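Hypothetical protein (Bacteroides caccae, PDB 4M8R) is of unknown function but probably combines an N-terminal Ig-like domain with a WD40-like beta-propeller. Local coordinates at residues Asp36-Gly41 and Ile92-Ala97; Pro82-Glu87 and Gly111-Asp116; Gly340-Leu345 and Gln358-Gln363. All blocks are in the same frame, centred on the assembly; numbering follows the deposited sequence.

Contact 1: Asp36-Gly41 and Ile92-Ala97; sequences DGFQEG and IFLNRA
Gln39 and Arg96 meet as two flat groups laid one over the other, and their first torsions bring this about. Gln39 holds CG anti to its carbonyl carbon (chi1 -57°) and runs on extended, which carries its amide over the guanidinium. Arg96 starts with CG opposite its own backbone N (chi1 176°), and bends at its second and third torsions turn the guanidinium toward Gly37 and Gln39. The two planes are only 7° apart: Gln39 CD lies 3.7 Å above the guanidinium plane, offset toward the rim, while the chains behind the groups cross at about a right angle. Gln39 CG comes within 3.7 Å of Arg96 NH1, and Gln39 OE1 sits 3.6 Å from Arg96 CD. Stacking of this kind leaves the N-H groups in the guanidinium plane available to other partners, and two of them are used: NH1 forms a salt bridge with Asp42, and NH2 donates to the carbonyl of Leu12. With an alanine here, Asp42 would probably lose its charged mate and Leu12 O this donor, and the Gln39 amide would be left without the flat group it stacks on, freer to turn. Deeper in, the contact turns apolar. Leu94 brings CD1 to the edge of the Phe38 ring, near the ring plane and 3.8 Å from Phe38 CE1; its other methyl, CD2, is 3.9 Å from the same atom. Segment 36-41 belongs to the loop between strands 30-36 and 43-50 of the Ig-like domain; strand 88-96, which supplies Leu94 and Arg96, runs antiparallel between strands 43-50 and 99-108, and Phe38 packs back on Ile33 of strand 30-36.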
ATOM      1  N   ASP A  36     -22.201  28.412  31.445  1.00 58.63           N
ATOM      2  CA  ASP A  36     -21.621  29.235  32.505  1.00 61.71           C
ATOM      3  C   ASP A  36     -20.353  28.571  33.024  1.00 60.68           C
ATOM      4  O   ASP A  36     -20.350  27.372  33.289  1.00 59.91           O
ATOM      5  CB  ASP A  36     -22.621  29.408  33.653  1.00 65.19           C
ATOM      6  CG  ASP A  36     -23.930  30.046  33.204  1.00 66.42           C
ATOM      7  OD1 ASP A  36     -23.901  30.923  32.311  1.00 65.91           O
ATOM      8  OD2 ASP A  36     -24.993  29.675  33.752  1.00 67.83           O
ATOM      9  N   GLY A  37     -19.278  29.345  33.143  1.00 61.50           N
ATOM     10  CA  GLY A  37     -18.031  28.858  33.739  1.00 60.78           C
ATOM     11  C   GLY A  37     -16.872  28.619  32.784  1.00 58.64           C
ATOM     12  O   GLY A  37     -15.905  27.954  33.146  1.00 59.39           O
ATOM     13  N   PHE A  38     -16.942  29.162  31.571  1.00 56.51           N
ATOM     14  CA  PHE A  38     -15.808  29.079  30.653  1.00 55.57           C
ATOM     15  C   PHE A  38     -14.616  29.848  31.205  1.00 59.14           C
ATOM     16  O   PHE A  38     -14.782  30.779  32.000  1.00 60.90           O
ATOM     17  CB  PHE A  38     -16.185  29.599  29.268  1.00 53.98           C
ATOM     18  CG  PHE A  38     -17.171  28.724  28.551  1.00 52.66           C
ATOM     19  CD1 PHE A  38     -16.739  27.631  27.811  1.00 50.24           C
ATOM     20  CD2 PHE A  38     -18.529  28.983  28.628  1.00 52.33           C
ATOM     21  CE1 PHE A  38     -17.650  26.821  27.154  1.00 48.81           C
ATOM     22  CE2 PHE A  38     -19.440  28.177  27.972  1.00 50.24           C
ATOM     23  CZ  PHE A  38     -19.004  27.097  27.236  1.00 47.86           C
ATOM     24  N   GLN A  39     -13.417  29.450  30.781  1.00 59.04           N
ATOM     25  CA  GLN A  39     -12.178  30.020  31.304  1.00 61.91           C
ATOM     26  C   GLN A  39     -11.195  30.326  30.183  1.00 64.99           C
ATOM     27  O   GLN A  39     -11.246  29.710  29.120  1.00 64.14           O
ATOM     28  CB  GLN A  39     -11.537  29.059  32.299  1.00 61.00           C
ATOM     29  CG  GLN A  39     -12.440  28.687  33.463  1.00 61.52           C
ATOM     30  CD  GLN A  39     -11.705  27.974  34.586  1.00 63.41           C
ATOM     31  OE1 GLN A  39     -10.506  27.710  34.497  1.00 63.69           O
ATOM     32  NE2 GLN A  39     -12.426  27.664  35.659  1.00 65.34           N
ATOM     33  N   GLU A  40     -10.306  31.290  30.428  1.00 71.64           N
ATOM     34  CA  GLU A  40      -9.238  31.612  29.484  1.00 74.08           C
ATOM     35  C   GLU A  40      -8.411  30.359  29.256  1.00 67.87           C
ATOM     36  O   GLU A  40      -7.974  29.713  30.210  1.00 67.45           O
ATOM     37  CB  GLU A  40      -8.314  32.703  30.033  1.00 85.22           C
ATOM     38  CG  GLU A  40      -8.932  34.087  30.168  1.00 95.29           C
ATOM     39  CD  GLU A  40      -8.050  35.040  30.966  1.00106.17           C
ATOM     40  OE1 GLU A  40      -6.811  35.020  30.774  1.00107.93           O
ATOM     41  OE2 GLU A  40      -8.592  35.813  31.788  1.00107.22           O
ATOM     42  N   GLY A  41      -8.213  30.007  27.995  1.00 62.19           N
ATOM     43  CA  GLY A  41      -7.403  28.847  27.658  1.00 59.40           C
ATOM     44  C   GLY A  41      -8.205  27.591  27.380  1.00 55.76           C
ATOM     45  O   GLY A  41      -7.642  26.609  26.901  1.00 54.01           O
ATOM     46  N   ILE A  92     -18.787  17.583  19.751  1.00 36.83           N
ATOM     47  CA  ILE A  92     -18.043  18.774  20.142  1.00 37.19           C
ATOM     48  C   ILE A  92     -17.765  18.734  21.640  1.00 38.54           C
ATOM     49  O   ILE A  92     -18.692  18.633  22.445  1.00 39.86           O
ATOM     50  CB  ILE A  92     -18.842  20.040  19.783  1.00 38.86           C
ATOM     51  CG1 ILE A  92     -19.124  20.066  18.281  1.00 38.59           C
ATOM     52  CG2 ILE A  92     -18.089  21.300  20.185  1.00 40.78           C
ATOM     53  CD1 ILE A  92     -20.130  21.111  17.861  1.00 40.72           C
ATOM     54  N   PHE A  93     -16.485  18.814  22.000  1.00 40.18           N
ATOM     55  CA  PHE A  93     -16.046  18.697  23.388  1.00 40.95           C
ATOM     56  C   PHE A  93     -15.378  19.971  23.884  1.00 41.60           C
ATOM     57  O   PHE A  93     -14.557  20.559  23.184  1.00 41.77           O
ATOM     58  CB  PHE A  93     -15.025  17.562  23.523  1.00 40.58           C
ATOM     59  CG  PHE A  93     -15.569  16.206  23.200  1.00 39.27           C
ATOM     60  CD1 PHE A  93     -16.171  15.435  24.183  1.00 40.16           C
ATOM     61  CD2 PHE A  93     -15.459  15.687  21.920  1.00 37.46           C
ATOM     62  CE1 PHE A  93     -16.663  14.179  23.891  1.00 40.53           C
ATOM     63  CE2 PHE A  93     -15.951  14.429  21.620  1.00 37.50           C
ATOM     64  CZ  PHE A  93     -16.554  13.675  22.606  1.00 39.22           C
ATOM     65  N   LEU A  94     -15.703  20.373  25.107  1.00 42.76           N
ATOM     66  CA  LEU A  94     -14.935  21.405  25.796  1.00 43.38           C
ATOM     67  C   LEU A  94     -13.699  20.755  26.408  1.00 44.25           C
ATOM     68  O   LEU A  94     -13.809  19.750  27.105  1.00 44.16           O
ATOM     69  CB  LEU A  94     -15.763  22.053  26.900  1.00 44.05           C
ATOM     70  CG  LEU A  94     -15.107  23.247  27.598  1.00 45.36           C
ATOM     71  CD1 LEU A  94     -14.851  24.375  26.614  1.00 44.61           C
ATOM     72  CD2 LEU A  94     -15.976  23.727  28.752  1.00 47.83           C
ATOM     73  N   ASN A  95     -12.530  21.329  26.143  1.00 45.69           N
ATOM     74  CA  ASN A  95     -11.261  20.779  26.619  1.00 48.21           C
ATOM     75  C   ASN A  95     -10.583  21.766  27.562  1.00 49.19           C
ATOM     76  O   ASN A  95     -10.083  22.800  27.123  1.00 46.96           O
ATOM     77  CB  ASN A  95     -10.354  20.454  25.420  1.00 47.68           C
ATOM     78  CG  ASN A  95      -9.039  19.804  25.822  1.00 51.18           C
ATOM     79  OD1 ASN A  95      -8.821  19.467  26.986  1.00 59.56           O
ATOM     80  ND2 ASN A  95      -8.151  19.628  24.849  1.00 48.99           N
ATOM     81  N   ARG A  96     -10.591  21.451  28.856  1.00 51.64           N
ATOM     82  CA  ARG A  96      -9.905  22.258  29.860  1.00 55.57           C
ATOM     83  C   ARG A  96      -8.706  21.483  30.398  1.00 59.06           C
ATOM     84  O   ARG A  96      -8.844  20.682  31.325  1.00 60.55           O
ATOM     85  CB  ARG A  96     -10.871  22.650  30.994  1.00 57.09           C
ATOM     86  CG  ARG A  96     -10.221  23.423  32.141  1.00 57.31           C
ATOM     87  CD  ARG A  96     -10.980  24.687  32.509  1.00 58.60           C
ATOM     88  NE  ARG A  96     -12.181  24.435  33.306  1.00 59.69           N
ATOM     89  CZ  ARG A  96     -13.413  24.863  33.025  1.00 56.24           C
ATOM     90  NH1 ARG A  96     -13.678  25.586  31.941  1.00 54.55           N
ATOM     91  NH2 ARG A  96     -14.402  24.560  33.853  1.00 56.63           N
ATOM     92  N   ALA A  97      -7.534  21.736  29.812  1.00 62.94           N
ATOM     93  CA  ALA A  97      -6.297  21.024  30.157  1.00 65.52           C
ATOM     94  C   ALA A  97      -6.460  19.515  29.917  1.00 67.87           C
ATOM     95  O   ALA A  97      -6.651  19.087  28.778  1.00 69.07           O
ATOM     96  CB  ALA A  97      -5.876  21.338  31.593  1.00 67.47           C
TER

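Contact 2: Pro82-Glu87 and Gly111-Asp116; sequences PYRKPE and GQTPKD
Two backbone hydrogen bonds clamp Gly111 between Arg84 and Lys85. Arg84 N donates to Gly111 O at 2.7 Å, coming from above the carbonyl plane (55° out of it), and Gly111 N returns a bond to Lys85 O at 2.8 Å that lies almost in line with the acceptor's C=O (178°). Glycine suits this place: a CB on Gly111 would point at the other loop and fall 3.2 Å from Arg84 N, tight against Tyr83 CA as well. Within 82-87, Lys85 curls back so that NZ gives a 3.1 Å hydrogen bond to Tyr83 O, which ties the loop to itself. A water forms the next link, accepting from Arg84 NE and donating to Thr113 OG1, each at 2.8 Å. Beyond that water the Arg84 guanidinium reaches Asp180 through a salt bridge from NH1 and Thr161 O through a hydrogen bond from NH2, so it is gripped at all three nitrogens. These partners place the contact at the junction of the Ig-like domain with the WD40-like propeller: 82-87 joins strands 76-80 and 88-96 of the Ig-like sheet, and 111-116 carries the chain on to strand 118-123, which pairs with the C-terminal strand 419-422. Packing around the polar centre is light. Thr113 has OG1 between its backbone N and carbonyl carbon (chi1 53°), an orientation that turns OG1 to accept from the water and sends CG2 over one face of the Arg84 guanidinium, 4.2 Å from Arg84 CG. The Gln112 amide lies against the Pro86 ring, NE2 4.0 Å from Pro86 CB, while that same nitrogen is bonded to Asp110.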
ATOM      1  N   PRO A  82     -14.779  22.836  10.161  1.00 32.60           N
ATOM      2  CA  PRO A  82     -13.711  22.645   9.183  1.00 32.24           C
ATOM      3  C   PRO A  82     -14.126  22.036   7.842  1.00 32.67           C
ATOM      4  O   PRO A  82     -15.138  21.334   7.747  1.00 32.60           O
ATOM      5  CB  PRO A  82     -12.772  21.677   9.896  1.00 31.27           C
ATOM      6  CG  PRO A  82     -13.669  20.866  10.759  1.00 30.50           C
ATOM      7  CD  PRO A  82     -14.737  21.810  11.222  1.00 31.96           C
ATOM      8  N   TYR A  83     -13.313  22.317   6.828  1.00 33.19           N
ATOM      9  CA  TYR A  83     -13.387  21.656   5.530  1.00 32.52           C
ATOM     10  C   TYR A  83     -12.560  20.375   5.555  1.00 30.35           C
ATOM     11  O   TYR A  83     -11.925  20.065   6.559  1.00 29.66           O
ATOM     12  CB  TYR A  83     -12.850  22.586   4.432  1.00 33.28           C
ATOM     13  CG  TYR A  83     -13.736  23.775   4.137  1.00 34.44           C
ATOM     14  CD1 TYR A  83     -13.633  24.946   4.879  1.00 35.09           C
ATOM     15  CD2 TYR A  83     -14.672  23.726   3.109  1.00 35.66           C
ATOM     16  CE1 TYR A  83     -14.450  26.035   4.612  1.00 36.50           C
ATOM     17  CE2 TYR A  83     -15.484  24.806   2.830  1.00 37.86           C
ATOM     18  CZ  TYR A  83     -15.369  25.961   3.583  1.00 38.88           C
ATOM     19  OH  TYR A  83     -16.190  27.033   3.300  1.00 41.45           O
ATOM     20  N   ARG A  84     -12.600  19.637   4.449  1.00 30.02           N
ATOM     21  CA  ARG A  84     -11.718  18.490   4.174  1.00 31.28           C
ATOM     22  C   ARG A  84     -12.072  17.188   4.895  1.00 33.60           C
ATOM     23  O   ARG A  84     -11.308  16.228   4.833  1.00 35.69           O
ATOM     24  CB  ARG A  84     -10.235  18.839   4.395  1.00 29.94           C
ATOM     25  CG  ARG A  84      -9.772  20.038   3.583  1.00 30.41           C
ATOM     26  CD  ARG A  84      -8.276  20.271   3.679  1.00 30.82           C
ATOM     27  NE  ARG A  84      -7.842  21.242   2.675  1.00 30.88           N
ATOM     28  CZ  ARG A  84      -7.966  22.564   2.780  1.00 30.94           C
ATOM     29  NH1 ARG A  84      -8.503  23.124   3.859  1.00 30.48           N
ATOM     30  NH2 ARG A  84      -7.550  23.340   1.784  1.00 32.00           N
ATOM     31  N   LYS A  85     -13.224  17.130   5.551  1.00 34.97           N
ATOM     32  CA  LYS A  85     -13.729  15.854   6.044  1.00 36.93           C
ATOM     33  C   LYS A  85     -14.944  15.453   5.220  1.00 34.68           C
ATOM     34  O   LYS A  85     -15.597  16.303   4.626  1.00 34.59           O
ATOM     35  CB  LYS A  85     -14.115  15.935   7.519  1.00 41.62           C
ATOM     36  CG  LYS A  85     -13.154  16.714   8.401  1.00 44.72           C
ATOM     37  CD  LYS A  85     -11.759  16.120   8.419  1.00 47.71           C
ATOM     38  CE  LYS A  85     -10.832  16.969   9.282  1.00 52.04           C
ATOM     39  NZ  LYS A  85     -10.797  18.401   8.867  1.00 45.98           N
ATOM     40  N   PRO A  86     -15.247  14.152   5.172  1.00 34.98           N
ATOM     41  CA  PRO A  86     -16.526  13.722   4.593  1.00 36.18           C
ATOM     42  C   PRO A  86     -17.698  14.103   5.481  1.00 34.80           C
ATOM     43  O   PRO A  86     -17.495  14.601   6.599  1.00 31.38           O
ATOM     44  CB  PRO A  86     -16.399  12.198   4.510  1.00 36.65           C
ATOM     45  CG  PRO A  86     -15.303  11.846   5.448  1.00 38.69           C
ATOM     46  CD  PRO A  86     -14.369  13.016   5.494  1.00 36.49           C
ATOM     47  N   GLU A  87     -18.914  13.885   4.982  1.00 34.65           N
ATOM     48  CA  GLU A  87     -20.106  14.104   5.790  1.00 35.35           C
ATOM     49  C   GLU A  87     -19.981  13.294   7.068  1.00 33.38           C
ATOM     50  O   GLU A  87     -19.806  12.086   7.015  1.00 33.47           O
ATOM     51  CB  GLU A  87     -21.369  13.706   5.040  1.00 39.55           C
ATOM     52  CG  GLU A  87     -22.626  13.767   5.895  1.00 42.51           C
ATOM     53  CD  GLU A  87     -23.882  13.518   5.094  1.00 48.61           C
ATOM     54  OE1 GLU A  87     -24.061  14.181   4.053  1.00 52.55           O
ATOM     55  OE2 GLU A  87     -24.700  12.675   5.516  1.00 54.13           O
ATOM     56  N   GLY A 111     -17.162  18.153   3.245  1.00 35.94           N
ATOM     57  CA  GLY A 111     -16.219  19.236   2.974  1.00 36.32           C
ATOM     58  C   GLY A 111     -15.010  18.793   2.168  1.00 35.22           C
ATOM     59  O   GLY A 111     -13.983  19.468   2.164  1.00 35.33           O
ATOM     60  N   GLN A 112     -15.122  17.664   1.479  1.00 35.80           N
ATOM     61  CA  GLN A 112     -13.990  17.134   0.724  1.00 36.62           C
ATOM     62  C   GLN A 112     -13.734  18.004  -0.495  1.00 35.67           C
ATOM     63  O   GLN A 112     -14.664  18.409  -1.179  1.00 35.25           O
ATOM     64  CB  GLN A 112     -14.234  15.686   0.304  1.00 39.07           C
ATOM     65  CG  GLN A 112     -14.027  14.696   1.438  1.00 41.92           C
ATOM     66  CD  GLN A 112     -14.330  13.272   1.024  1.00 44.14           C
ATOM     67  OE1 GLN A 112     -13.435  12.435   0.967  1.00 49.11           O
ATOM     68  NE2 GLN A 112     -15.589  12.995   0.718  1.00 44.53           N
ATOM     69  N   THR A 113     -12.464  18.289  -0.748  1.00 35.43           N
ATOM     70  CA  THR A 113     -12.068  19.159  -1.848  1.00 36.77           C
ATOM     71  C   THR A 113     -11.927  18.374  -3.158  1.00 38.33           C
ATOM     72  O   THR A 113     -11.501  17.222  -3.141  1.00 37.38           O
ATOM     73  CB  THR A 113     -10.735  19.839  -1.522  1.00 36.45           C
ATOM     74  OG1 THR A 113      -9.774  18.845  -1.168  1.00 34.00           O
ATOM     75  CG2 THR A 113     -10.900  20.793  -0.350  1.00 36.66           C
ATOM     76  N   PRO A 114     -12.272  18.997  -4.299  1.00 40.89           N
ATOM     77  CA  PRO A 114     -12.196  18.289  -5.580  1.00 42.90           C
ATOM     78  C   PRO A 114     -10.761  17.896  -5.911  1.00 44.99           C
ATOM     79  O   PRO A 114      -9.847  18.679  -5.671  1.00 46.04           O
ATOM     80  CB  PRO A 114     -12.723  19.315  -6.585  1.00 43.88           C
ATOM     81  CG  PRO A 114     -12.498  20.642  -5.947  1.00 43.84           C
ATOM     82  CD  PRO A 114     -12.612  20.421  -4.468  1.00 42.41           C
ATOM     83  N   LYS A 115     -10.570  16.696  -6.453  1.00 49.05           N
ATOM     84  CA  LYS A 115      -9.228  16.154  -6.679  1.00 53.09           C
ATOM     85  C   LYS A 115      -8.692  16.368  -8.101  1.00 48.13           C
ATOM     86  O   LYS A 115      -7.520  16.101  -8.359  1.00 45.99           O
ATOM     87  CB  LYS A 115      -9.194  14.663  -6.341  1.00 62.92           C
ATOM     88  CG  LYS A 115      -9.723  14.315  -4.953  1.00 75.59           C
ATOM     89  CD  LYS A 115      -9.574  12.824  -4.653  1.00 88.61           C
ATOM     90  CE  LYS A 115     -10.780  12.244  -3.920  1.00 85.93           C
ATOM     91  NZ  LYS A 115     -11.064  12.911  -2.616  1.00 83.29           N
ATOM     92  N   ASP A 116      -9.534  16.849  -9.013  1.00 45.80           N
ATOM     93  CA  ASP A 116      -9.092  17.116 -10.385  1.00 47.52           C
ATOM     94  C   ASP A 116      -8.128  18.300 -10.430  1.00 47.10           C
ATOM     95  O   ASP A 116      -8.334  19.307  -9.750  1.00 46.04           O
ATOM     96  CB  ASP A 116     -10.278  17.372 -11.328  1.00 49.88           C
ATOM     97  CG  ASP A 116     -11.051  18.643 -10.987  1.00 51.36           C
ATOM     98  OD1 ASP A 116     -11.576  18.732  -9.856  1.00 50.02           O
ATOM     99  OD2 ASP A 116     -11.144  19.544 -11.853  1.00 54.77           O
TER
HETATM  100  O   HOH W   1      -7.694  19.301   0.671  1.00 34.96           O

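Contact 3: Gly340-Leu345 and Gln358-Gln363; sequences GSSFRL and QEPFAQ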
ATOM      1  N   GLY A 340      16.062  32.211 -27.995  1.00 92.38           N
ATOM      2  CA  GLY A 340      14.885  31.487 -27.515  1.00 86.00           C
ATOM      3  C   GLY A 340      15.127  30.599 -26.306  1.00 80.43           C
ATOM      4  O   GLY A 340      16.143  30.727 -25.618  1.00 79.42           O
ATOM      5  N   SER A 341      14.180  29.694 -26.062  1.00 76.00           N
ATOM      6  CA  SER A 341      14.152  28.866 -24.861  1.00 71.41           C
ATOM      7  C   SER A 341      14.617  27.435 -25.137  1.00 71.36           C
ATOM      8  O   SER A 341      14.016  26.731 -25.949  1.00 71.46           O
ATOM      9  CB  SER A 341      12.727  28.839 -24.304  1.00 68.45           C
ATOM     10  OG  SER A 341      12.280  30.148 -23.992  1.00 67.97           O
ATOM     11  N   SER A 342      15.673  27.007 -24.443  1.00 71.78           N
ATOM     12  CA  SER A 342      16.190  25.636 -24.545  1.00 71.74           C
ATOM     13  C   SER A 342      15.935  24.851 -23.262  1.00 68.32           C
ATOM     14  O   SER A 342      16.155  25.358 -22.163  1.00 68.85           O
ATOM     15  CB  SER A 342      17.692  25.650 -24.826  1.00 74.86           C
ATOM     16  OG  SER A 342      17.946  26.111 -26.137  1.00 78.33           O
ATOM     17  N   PHE A 343      15.488  23.608 -23.410  1.00 66.66           N
ATOM     18  CA  PHE A 343      15.267  22.721 -22.271  1.00 64.24           C
ATOM     19  C   PHE A 343      16.341  21.641 -22.263  1.00 65.86           C
ATOM     20  O   PHE A 343      16.420  20.827 -23.185  1.00 66.30           O
ATOM     21  CB  PHE A 343      13.883  22.087 -22.349  1.00 61.00           C
ATOM     22  CG  PHE A 343      12.757  23.080 -22.298  1.00 59.56           C
ATOM     23  CD1 PHE A 343      12.391  23.790 -23.430  1.00 61.88           C
ATOM     24  CD2 PHE A 343      12.063  23.307 -21.116  1.00 57.61           C
ATOM     25  CE1 PHE A 343      11.356  24.710 -23.388  1.00 60.58           C
ATOM     26  CE2 PHE A 343      11.027  24.224 -21.066  1.00 56.93           C
ATOM     27  CZ  PHE A 343      10.672  24.925 -22.204  1.00 58.29           C
ATOM     28  N   ARG A 344      17.164  21.647 -21.216  1.00 65.99           N
ATOM     29  CA  ARG A 344      18.335  20.781 -21.129  1.00 68.72           C
ATOM     30  C   ARG A 344      18.373  20.062 -19.783  1.00 66.80           C
ATOM     31  O   ARG A 344      18.302  20.702 -18.726  1.00 65.71           O
ATOM     32  CB  ARG A 344      19.596  21.623 -21.317  1.00 72.63           C
ATOM     33  CG  ARG A 344      19.656  22.310 -22.679  1.00 76.07           C
ATOM     34  CD  ARG A 344      20.756  23.350 -22.772  1.00 80.04           C
ATOM     35  NE  ARG A 344      22.066  22.675 -22.861  1.00 82.55           N
ATOM     36  CZ  ARG A 344      23.243  23.288 -22.926  1.00 86.30           C
ATOM     37  NH1 ARG A 344      23.323  24.614 -22.875  1.00 87.51           N
ATOM     38  NH2 ARG A 344      24.353  22.559 -23.020  1.00 90.09           N
ATOM     39  N   LEU A 345      18.473  18.736 -19.819  1.00 66.62           N
ATOM     40  CA  LEU A 345      18.543  17.946 -18.593  1.00 65.75           C
ATOM     41  C   LEU A 345      19.896  18.108 -17.926  1.00 68.41           C
ATOM     42  O   LEU A 345      20.903  18.318 -18.595  1.00 71.01           O
ATOM     43  CB  LEU A 345      18.301  16.461 -18.876  1.00 66.01           C
ATOM     44  CG  LEU A 345      16.931  16.049 -19.415  1.00 63.56           C
ATOM     45  CD1 LEU A 345      16.847  14.533 -19.479  1.00 64.80           C
ATOM     46  CD2 LEU A 345      15.797  16.597 -18.559  1.00 60.45           C
ATOM     47  N   GLN A 358      23.036  18.614 -20.438  1.00 82.38           N
ATOM     48  CA  GLN A 358      22.940  17.862 -21.689  1.00 83.77           C
ATOM     49  C   GLN A 358      22.536  18.792 -22.819  1.00 84.66           C
ATOM     50  O   GLN A 358      22.090  19.916 -22.576  1.00 84.25           O
ATOM     51  CB  GLN A 358      21.909  16.740 -21.556  1.00 81.34           C
ATOM     52  CG  GLN A 358      22.243  15.708 -20.487  1.00 82.19           C
ATOM     53  CD  GLN A 358      23.522  14.945 -20.784  1.00 86.62           C
ATOM     54  OE1 GLN A 358      23.615  14.248 -21.792  1.00 87.92           O
ATOM     55  NE2 GLN A 358      24.512  15.067 -19.903  1.00 89.36           N
ATOM     56  N   GLU A 359      22.695  18.328 -24.057  1.00 87.60           N
ATOM     57  CA  GLU A 359      22.191  19.069 -25.210  1.00 87.97           C
ATOM     58  C   GLU A 359      20.670  19.129 -25.111  1.00 83.02           C
ATOM     59  O   GLU A 359      20.063  18.265 -24.475  1.00 81.51           O
ATOM     60  CB  GLU A 359      22.626  18.414 -26.520  1.00 93.30           C
ATOM     61  CG  GLU A 359      24.109  18.582 -26.838  1.00 99.27           C
ATOM     62  CD  GLU A 359      24.462  19.935 -27.442  1.00101.52           C
ATOM     63  OE1 GLU A 359      23.572  20.805 -27.568  1.00 99.75           O
ATOM     64  OE2 GLU A 359      25.643  20.131 -27.799  1.00107.16           O
ATOM     65  N   PRO A 360      20.043  20.156 -25.714  1.00 80.71           N
ATOM     66  CA  PRO A 360      18.603  20.316 -25.504  1.00 76.23           C
ATOM     67  C   PRO A 360      17.793  19.149 -26.058  1.00 75.04           C
ATOM     68  O   PRO A 360      18.169  18.569 -27.068  1.00 76.33           O
ATOM     69  CB  PRO A 360      18.261  21.607 -26.269  1.00 76.99           C
ATOM     70  CG  PRO A 360      19.555  22.226 -26.667  1.00 80.33           C
ATOM     71  CD  PRO A 360      20.582  21.140 -26.665  1.00 82.91           C
ATOM     72  N   PHE A 361      16.708  18.799 -25.375  1.00 71.77           N
ATOM     73  CA  PHE A 361      15.729  17.854 -25.917  1.00 71.00           C
ATOM     74  C   PHE A 361      14.564  18.611 -26.559  1.00 70.60           C
ATOM     75  O   PHE A 361      13.740  18.018 -27.253  1.00 70.51           O
ATOM     76  CB  PHE A 361      15.230  16.883 -24.833  1.00 68.10           C
ATOM     77  CG  PHE A 361      14.516  17.551 -23.689  1.00 63.82           C
ATOM     78  CD1 PHE A 361      13.166  17.856 -23.778  1.00 61.69           C
ATOM     79  CD2 PHE A 361      15.191  17.857 -22.517  1.00 62.21           C
ATOM     80  CE1 PHE A 361      12.506  18.465 -22.725  1.00 59.07           C
ATOM     81  CE2 PHE A 361      14.539  18.466 -21.463  1.00 59.01           C
ATOM     82  CZ  PHE A 361      13.194  18.769 -21.567  1.00 57.36           C
ATOM     83  N   ALA A 362      14.490  19.915 -26.296  1.00 70.83           N
ATOM     84  CA  ALA A 362      13.495  20.790 -26.906  1.00 72.38           C
ATOM     85  C   ALA A 362      14.033  22.215 -26.948  1.00 75.34           C
ATOM     86  O   ALA A 362      14.680  22.670 -26.005  1.00 74.05           O
ATOM     87  CB  ALA A 362      12.191  20.740 -26.128  1.00 69.63           C
ATOM     88  N   GLN A 363      13.756  22.905 -28.049  1.00 81.74           N
ATOM     89  CA  GLN A 363      14.270  24.249 -28.302  1.00 87.37           C
ATOM     90  C   GLN A 363      13.170  25.032 -29.005  1.00 88.80           C
ATOM     91  O   GLN A 363      12.584  24.545 -29.969  1.00 91.88           O
ATOM     92  CB  GLN A 363      15.534  24.166 -29.176  1.00 94.37           C
ATOM     93  CG  GLN A 363      15.936  25.445 -29.924  1.00102.78           C
ATOM     94  CD  GLN A 363      17.068  26.221 -29.266  1.00106.72           C
ATOM     95  OE1 GLN A 363      18.143  25.671 -29.012  1.00111.53           O
ATOM     96  NE2 GLN A 363      16.842  27.510 -29.011  1.00105.82           N
TER
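Strands 340-348 and 355-364 pair antiparallel, and Phe343 bonds to two successive residues, consistent with a classic bulge at Phe361-Ala362: its N donates to Ala362 O at 2.9 Å, its O accepts from Phe361 N at 3.0 Å. Farther along, Gln358 N donates to Leu345 O at 2.8 Å. Phe361 carries CG between its backbone N and carbonyl carbon (chi1 62°), which folds the ring back across the neighbouring strand; Phe343 O lies over one face, and Phe343 CB makes a CH-pi contact 3.9 Å from the Phe361 ring centroid. Leu345 CD2 comes to 3.7 Å from Phe361 CE2, the two side chains crossing at about a right angle. The hairpin forms the last two strands of a four-stranded antiparallel sheet, consistent with one blade of a beta-propeller, and Phe343 reaches on to Val369, Ile372 and Trp405 of the next sheet. The bend at Arg344's third torsion brings NE to Gln358 O at 2.8 Å, almost straight (170°) and with the oxygen near the guanidinium plane; CG packs on Pro360 CB, 3.9 Å away. From the same side of the sheet as Gln363, Ser342 OG gives a weak 2.9 Å hydrogen bond to Gln363 OE1.

In the fold
Contacts 1 and 2 belong to the Ig-like domain and involve some of the same elements: strand 88-96 supplies one side of contact 1 and follows the loop 82-87 of contact 2. Contact 2 is a surface contact, held by backbone bonds and water where the two domains join. Contact 1, with centres 28 Å away, is partly buried: an apolar pair beside a flat stack with charged partners. Contact 3, also partly buried, lies on the opposite side of the chain's centre, about 61 Å from contact 1 between centres, and differs in kind: antiparallel but irregular strand pairing with aromatic packing inside one propeller-like sheet, unlike the loop-to-loop contact 2 and the loop-to-strand contact 1.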